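Local coordinates for mandelate racemase/muconate lactonizing enzyme family protein (Bradyrhizobium sp. ORS 278, PDB 3TOY), which is of unknown function but belongs to the mandelate racemase/muconate lactonizing enzyme family of the enolase superfamily, with a calcium ion bound in its barrel domain, at residues I265-F279 with A287-G299. Numbering follows the deposited sequence.
With CA (calcium ion), chain E.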
loop_
_atom_site.group_PDB
_atom_site.type_symbol
_atom_site.label_atom_id
_atom_site.label_comp_id
_atom_site.label_asym_id
_atom_site.label_seq_id
_atom_site.Cartn_x
_atom_site.Cartn_y
_atom_site.Cartn_z
ATOM N N ILE A 265 -4.330 -14.905 -18.860
ATOM C CA ILE A 265 -3.789 -14.632 -20.200
ATOM C C ILE A 265 -3.256 -13.215 -20.214
ATOM O O ILE A 265 -3.900 -12.327 -19.664
ATOM C CB ILE A 265 -4.902 -14.744 -21.280
ATOM C CG1 ILE A 265 -5.643 -16.088 -21.139
ATOM C CG2 ILE A 265 -4.293 -14.563 -22.689
ATOM C CD1 ILE A 265 -6.847 -16.262 -22.141
ATOM N N PRO A 266 -2.068 -13.003 -20.819
ATOM C CA PRO A 266 -1.504 -11.663 -20.814
ATOM C C PRO A 266 -2.461 -10.662 -21.448
ATOM O O PRO A 266 -3.133 -10.968 -22.448
ATOM C CB PRO A 266 -0.214 -11.811 -21.614
ATOM C CG PRO A 266 0.197 -13.307 -21.388
ATOM C CD PRO A 266 -1.144 -14.021 -21.360
ATOM N N ILE A 267 -2.516 -9.468 -20.866
ATOM C CA ILE A 267 -3.376 -8.404 -21.369
ATOM C C ILE A 267 -2.531 -7.452 -22.199
ATOM O O ILE A 267 -1.492 -6.980 -21.736
ATOM C CB ILE A 267 -3.988 -7.623 -20.191
ATOM C CG1 ILE A 267 -4.866 -8.558 -19.359
ATOM C CG2 ILE A 267 -4.810 -6.437 -20.684
ATOM C CD1 ILE A 267 -6.017 -9.277 -20.189
ATOM N N GLN A 268 -2.977 -7.200 -23.430
ATOM C CA GLN A 268 -2.311 -6.298 -24.379
ATOM C C GLN A 268 -3.184 -5.041 -24.557
ATOM O O GLN A 268 -4.415 -5.129 -24.609
ATOM C CB GLN A 268 -2.181 -7.023 -25.742
ATOM C CG GLN A 268 -1.656 -6.184 -26.901
ATOM C CD GLN A 268 -0.200 -5.806 -26.720
ATOM O OE1 GLN A 268 0.112 -4.912 -25.930
ATOM N NE2 GLN A 268 0.717 -6.491 -27.454
ATOM N N ALA A 269 -2.541 -3.879 -24.641
ATOM C CA ALA A 269 -3.272 -2.620 -24.818
ATOM C C ALA A 269 -2.314 -1.564 -25.302
ATOM O O ALA A 269 -1.135 -1.824 -25.441
ATOM C CB ALA A 269 -3.962 -2.175 -23.503
ATOM N N GLY A 270 -2.809 -0.360 -25.551
ATOM C CA GLY A 270 -1.881 0.745 -25.843
ATOM C C GLY A 270 -2.039 1.410 -27.203
ATOM O O GLY A 270 -1.547 2.525 -27.412
ATOM N N GLU A 271 -2.758 0.771 -28.114
ATOM C CA GLU A 271 -2.828 1.338 -29.475
ATOM C C GLU A 271 -3.618 2.631 -29.503
ATOM O O GLU A 271 -3.578 3.362 -30.490
ATOM C CB GLU A 271 -3.458 0.340 -30.449
ATOM C CG GLU A 271 -4.988 0.224 -30.347
ATOM C CD GLU A 271 -5.488 -1.052 -31.007
ATOM O OE1 GLU A 271 -4.969 -2.129 -30.676
ATOM O OE2 GLU A 271 -6.403 -0.984 -31.850
ATOM N N ASN A 272 -4.360 2.917 -28.432
ATOM C CA ASN A 272 -5.145 4.134 -28.384
ATOM C C ASN A 272 -4.721 5.172 -27.332
ATOM O O ASN A 272 -5.389 6.211 -27.181
ATOM C CB ASN A 272 -6.648 3.789 -28.277
ATOM C CG ASN A 272 -7.153 3.138 -29.540
ATOM O OD1 ASN A 272 -6.887 3.651 -30.615
ATOM N ND2 ASN A 272 -7.809 1.984 -29.430
ATOM N N TRP A 273 -3.604 4.922 -26.640
ATOM C CA TRP A 273 -3.106 5.852 -25.639
ATOM C C TRP A 273 -2.259 6.956 -26.278
ATOM O O TRP A 273 -1.619 6.763 -27.334
ATOM C CB TRP A 273 -2.316 5.133 -24.531
ATOM C CG TRP A 273 -3.120 4.074 -23.820
ATOM C CD1 TRP A 273 -4.479 4.038 -23.684
ATOM C CD2 TRP A 273 -2.616 2.928 -23.113
ATOM N NE1 TRP A 273 -4.850 2.917 -22.961
ATOM C CE2 TRP A 273 -3.725 2.233 -22.594
ATOM C CE3 TRP A 273 -1.327 2.421 -22.870
ATOM C CZ2 TRP A 273 -3.599 1.042 -21.875
ATOM C CZ3 TRP A 273 -1.199 1.213 -22.138
ATOM C CH2 TRP A 273 -2.326 0.554 -21.660
ATOM N N TRP A 274 -2.251 8.108 -25.633
ATOM C CA TRP A 274 -1.686 9.334 -26.229
ATOM C C TRP A 274 -0.333 9.706 -25.641
ATOM O O TRP A 274 -0.256 10.069 -24.467
ATOM C CB TRP A 274 -2.687 10.509 -26.054
ATOM C CG TRP A 274 -3.965 10.248 -26.782
ATOM C CD1 TRP A 274 -5.157 9.860 -26.252
ATOM C CD2 TRP A 274 -4.154 10.306 -28.214
ATOM N NE1 TRP A 274 -6.083 9.667 -27.268
ATOM C CE2 TRP A 274 -5.489 9.959 -28.475
ATOM C CE3 TRP A 274 -3.308 10.624 -29.292
ATOM C CZ2 TRP A 274 -6.013 9.903 -29.775
ATOM C CZ3 TRP A 274 -3.830 10.583 -30.600
ATOM C CH2 TRP A 274 -5.168 10.230 -30.819
ATOM N N PHE A 275 0.712 9.651 -26.473
ATOM C CA PHE A 275 2.026 10.220 -26.169
ATOM C C PHE A 275 2.743 9.531 -25.015
ATOM O O PHE A 275 2.165 8.655 -24.363
ATOM C CB PHE A 275 1.929 11.730 -25.926
ATOM C CG PHE A 275 1.607 12.493 -27.182
ATOM C CD1 PHE A 275 2.609 12.813 -28.076
ATOM C CD2 PHE A 275 0.289 12.829 -27.474
ATOM C CE1 PHE A 275 2.315 13.504 -29.267
ATOM C CE2 PHE A 275 -0.028 13.504 -28.645
ATOM C CZ PHE A 275 0.992 13.837 -29.540
ATOM N N PRO A 276 4.014 9.895 -24.798
ATOM C CA PRO A 276 4.732 9.196 -23.729
ATOM C C PRO A 276 4.021 9.311 -22.386
ATOM O O PRO A 276 4.032 8.343 -21.596
ATOM C CB PRO A 276 6.093 9.893 -23.715
ATOM C CG PRO A 276 6.324 10.153 -25.238
ATOM C CD PRO A 276 4.944 10.617 -25.704
ATOM N N ARG A 277 3.381 10.442 -22.117
ATOM C CA ARG A 277 2.702 10.578 -20.799
ATOM C C ARG A 277 1.539 9.624 -20.660
ATOM O O ARG A 277 1.300 9.092 -19.574
ATOM C CB ARG A 277 2.245 12.010 -20.515
ATOM C CG ARG A 277 1.484 12.173 -19.146
ATOM C CD ARG A 277 2.425 11.893 -17.964
ATOM N NE ARG A 277 3.583 12.772 -18.027
ATOM C CZ ARG A 277 4.778 12.506 -17.488
ATOM N NH1 ARG A 277 4.964 11.398 -16.788
ATOM N NH2 ARG A 277 5.778 13.365 -17.632
ATOM N N GLY A 278 0.798 9.407 -21.745
ATOM C CA GLY A 278 -0.325 8.467 -21.726
ATOM C C GLY A 278 0.151 7.072 -21.358
ATOM O O GLY A 278 -0.526 6.347 -20.624
ATOM N N PHE A 279 1.318 6.693 -21.877
ATOM C CA PHE A 279 1.912 5.414 -21.499
ATOM C C PHE A 279 2.401 5.414 -20.062
ATOM O O PHE A 279 2.223 4.407 -19.361
ATOM C CB PHE A 279 3.010 5.008 -22.486
ATOM C CG PHE A 279 2.430 4.423 -23.722
ATOM C CD1 PHE A 279 2.191 3.072 -23.786
ATOM C CD2 PHE A 279 1.971 5.251 -24.757
ATOM C CE1 PHE A 279 1.563 2.512 -24.886
ATOM C CE2 PHE A 279 1.341 4.693 -25.882
ATOM C CZ PHE A 279 1.129 3.328 -25.945
ATOM N N ALA A 287 -1.945 -1.126 -16.054
ATOM C CA ALA A 287 -3.045 -1.491 -16.968
ATOM C C ALA A 287 -2.835 -2.812 -17.757
ATOM O O ALA A 287 -3.803 -3.542 -18.007
ATOM C CB ALA A 287 -3.314 -0.332 -17.930
ATOM N N SER A 288 -1.607 -3.110 -18.177
ATOM C CA SER A 288 -1.400 -4.263 -19.068
ATOM C C SER A 288 -0.070 -4.979 -18.876
ATOM O O SER A 288 0.853 -4.446 -18.256
ATOM C CB SER A 288 -1.546 -3.811 -20.521
ATOM O OG SER A 288 -0.481 -2.918 -20.858
ATOM N N ASP A 289 0.007 -6.213 -19.388
ATOM C CA ASP A 289 1.230 -6.995 -19.370
ATOM C C ASP A 289 2.101 -6.672 -20.532
ATOM O O ASP A 289 3.320 -6.700 -20.397
ATOM C CB ASP A 289 0.902 -8.495 -19.422
ATOM C CG ASP A 289 0.050 -8.912 -18.249
ATOM O OD1 ASP A 289 0.574 -8.849 -17.121
ATOM O OD2 ASP A 289 -1.130 -9.258 -18.423
ATOM N N PHE A 290 1.460 -6.404 -21.676
ATOM C CA PHE A 290 2.149 -6.078 -22.921
ATOM C C PHE A 290 1.623 -4.696 -23.347
ATOM O O PHE A 290 0.513 -4.301 -22.959
ATOM C CB PHE A 290 1.725 -7.064 -24.033
ATOM C CG PHE A 290 2.107 -8.524 -23.779
ATOM C CD1 PHE A 290 3.127 -8.862 -22.899
ATOM C CD2 PHE A 290 1.463 -9.541 -24.474
ATOM C CE1 PHE A 290 3.469 -10.201 -22.716
ATOM C CE2 PHE A 290 1.814 -10.878 -24.298
ATOM C CZ PHE A 290 2.822 -11.193 -23.432
ATOM N N ILE A 291 2.368 -3.989 -24.203
ATOM C CA ILE A 291 1.829 -2.776 -24.819
ATOM C C ILE A 291 2.109 -2.830 -26.321
ATOM O O ILE A 291 3.043 -3.491 -26.745
ATOM C CB ILE A 291 2.432 -1.434 -24.245
ATOM C CG1 ILE A 291 3.957 -1.393 -24.392
ATOM C CG2 ILE A 291 1.961 -1.229 -22.752
ATOM C CD1 ILE A 291 4.546 -0.060 -23.985
ATOM N N MET A 292 1.301 -2.100 -27.075
ATOM C CA MET A 292 1.493 -1.947 -28.519
ATOM C C MET A 292 1.142 -0.519 -28.953
ATOM O O MET A 292 0.021 -0.257 -29.428
ATOM C CB MET A 292 0.638 -2.969 -29.293
ATOM C CG MET A 292 -0.826 -3.061 -28.888
ATOM S SD MET A 292 -1.689 -4.407 -29.758
ATOM C CE MET A 292 -1.984 -3.645 -31.396
ATOM N N PRO A 293 2.079 0.418 -28.760
ATOM C CA PRO A 293 1.788 1.792 -29.165
ATOM C C PRO A 293 1.532 1.876 -30.681
ATOM O O PRO A 293 2.014 1.027 -31.435
ATOM C CB PRO A 293 3.060 2.556 -28.797
ATOM C CG PRO A 293 3.796 1.671 -27.809
ATOM C CD PRO A 293 3.418 0.270 -28.150
ATOM N N ASP A 294 0.742 2.873 -31.069
ATOM C CA ASP A 294 0.511 3.256 -32.466
ATOM C C ASP A 294 1.378 4.479 -32.728
ATOM O O ASP A 294 1.309 5.480 -31.993
ATOM C CB ASP A 294 -0.974 3.619 -32.621
ATOM C CG ASP A 294 -1.378 3.887 -34.073
ATOM O OD1 ASP A 294 -0.578 4.516 -34.816
ATOM O OD2 ASP A 294 -2.492 3.466 -34.444
ATOM N N LEU A 295 2.218 4.413 -33.752
ATOM C CA LEU A 295 3.063 5.555 -34.051
ATOM C C LEU A 295 2.249 6.834 -34.274
ATOM O O LEU A 295 2.779 7.916 -34.086
ATOM C CB LEU A 295 3.959 5.267 -35.267
ATOM C CG LEU A 295 5.166 4.384 -34.946
ATOM C CD1 LEU A 295 5.745 3.758 -36.234
ATOM C CD2 LEU A 295 6.241 5.155 -34.205
ATOM N N MET A 296 0.983 6.710 -34.676
ATOM C CA MET A 296 0.142 7.895 -34.910
ATOM C C MET A 296 -0.308 8.555 -33.615
ATOM O O MET A 296 -0.753 9.695 -33.630
ATOM C CB MET A 296 -1.155 7.530 -35.622
ATOM C CG MET A 296 -1.057 6.791 -36.902
ATOM S SD MET A 296 -2.740 6.775 -37.564
ATOM C CE MET A 296 -3.589 5.528 -36.584
ATOM N N LYS A 297 -0.256 7.828 -32.499
ATOM C CA LYS A 297 -0.848 8.370 -31.243
ATOM C C LYS A 297 0.196 8.496 -30.133
ATOM O O LYS A 297 0.051 9.295 -29.203
ATOM C CB LYS A 297 -1.995 7.473 -30.780
ATOM C CG LYS A 297 -3.167 7.441 -31.747
ATOM C CD LYS A 297 -4.382 6.774 -31.144
ATOM C CE LYS A 297 -5.615 6.944 -32.034
ATOM N NZ LYS A 297 -6.854 6.354 -31.444
ATOM N N VAL A 298 1.268 7.733 -30.263
ATOM C CA VAL A 298 2.384 7.797 -29.310
ATOM C C VAL A 298 3.338 8.994 -29.478
ATOM O O VAL A 298 4.219 9.198 -28.635
ATOM C CB VAL A 298 3.182 6.472 -29.330
ATOM C CG1 VAL A 298 4.156 6.459 -30.500
ATOM C CG2 VAL A 298 3.989 6.294 -28.028
ATOM N N GLY A 299 3.153 9.811 -30.523
ATOM C CA GLY A 299 4.105 10.915 -30.794
ATOM C C GLY A 299 5.168 10.584 -31.836
ATOM O O GLY A 299 6.298 11.085 -31.772
HETATM CA CA CA E . -6.431 -3.621 -31.889
HETATM O O HOH W 1 -2.601 -10.988 -17.188
HETATM O O HOH W 2 -0.458 4.624 -28.909
HETATM O O HOH W 3 -4.765 3.916 -32.960
HETATM O O HOH W 4 -7.431 7.159 -28.880
HETATM O O HOH W 5 -7.755 -3.339 -30.067
HETATM O O HOH W 6 -5.276 -4.000 -34.020
#
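Segments 265-279 and 287-299 run side by side in the same direction, strand 267-269 pairing loosely with the short strand 290-291, and I267 O accepts from both D289 N and F290 N, the latter at 3.0 Å. Farther along, M292 N reaches A269 O at 2.9 Å, and beyond the type I turn from G270 to W273, F275 N meets K297 O. G270, with phi 120° and psi -15°, takes a backbone shape that suits glycine, which has no side chain to crowd the carbonyl oxygen of A269. The carboxylate of D289 takes up the backbone N-H of I267: its OD2 accepts I267 N at 2.8 Å through the anti lone pair, nearly straight (168°), while R260 pairs with OD1. Beside it, the rigid ring of P266 lays CB over one face of the F290 ring, 3.9 Å from the centroid, a CH-pi contact. E271 suits the calcium ion because its carboxylate grips with both oxygens, OE1 (2.4 Å) and OE2; the CE methyl of M292 lies against OE1. A lysine fits at K297 because its extended methylene chain can pass CD over a face of the W274 six-membered ring while NZ donates to N272 OD1 at 2.8 Å, to water 4 and to L117 O of a second subunit. The F279 ring meets the side chains of I291, P293 and V298, with CZ 3.5 Å from P293 CB. The whole is a beta-alpha-beta crossover of the barrel: helix 275-285 links the two strands, strand 243-245 flanks 267-269 and contributes E245 to the calcium site with D219, and helix 300-314 packs on I291 and V298.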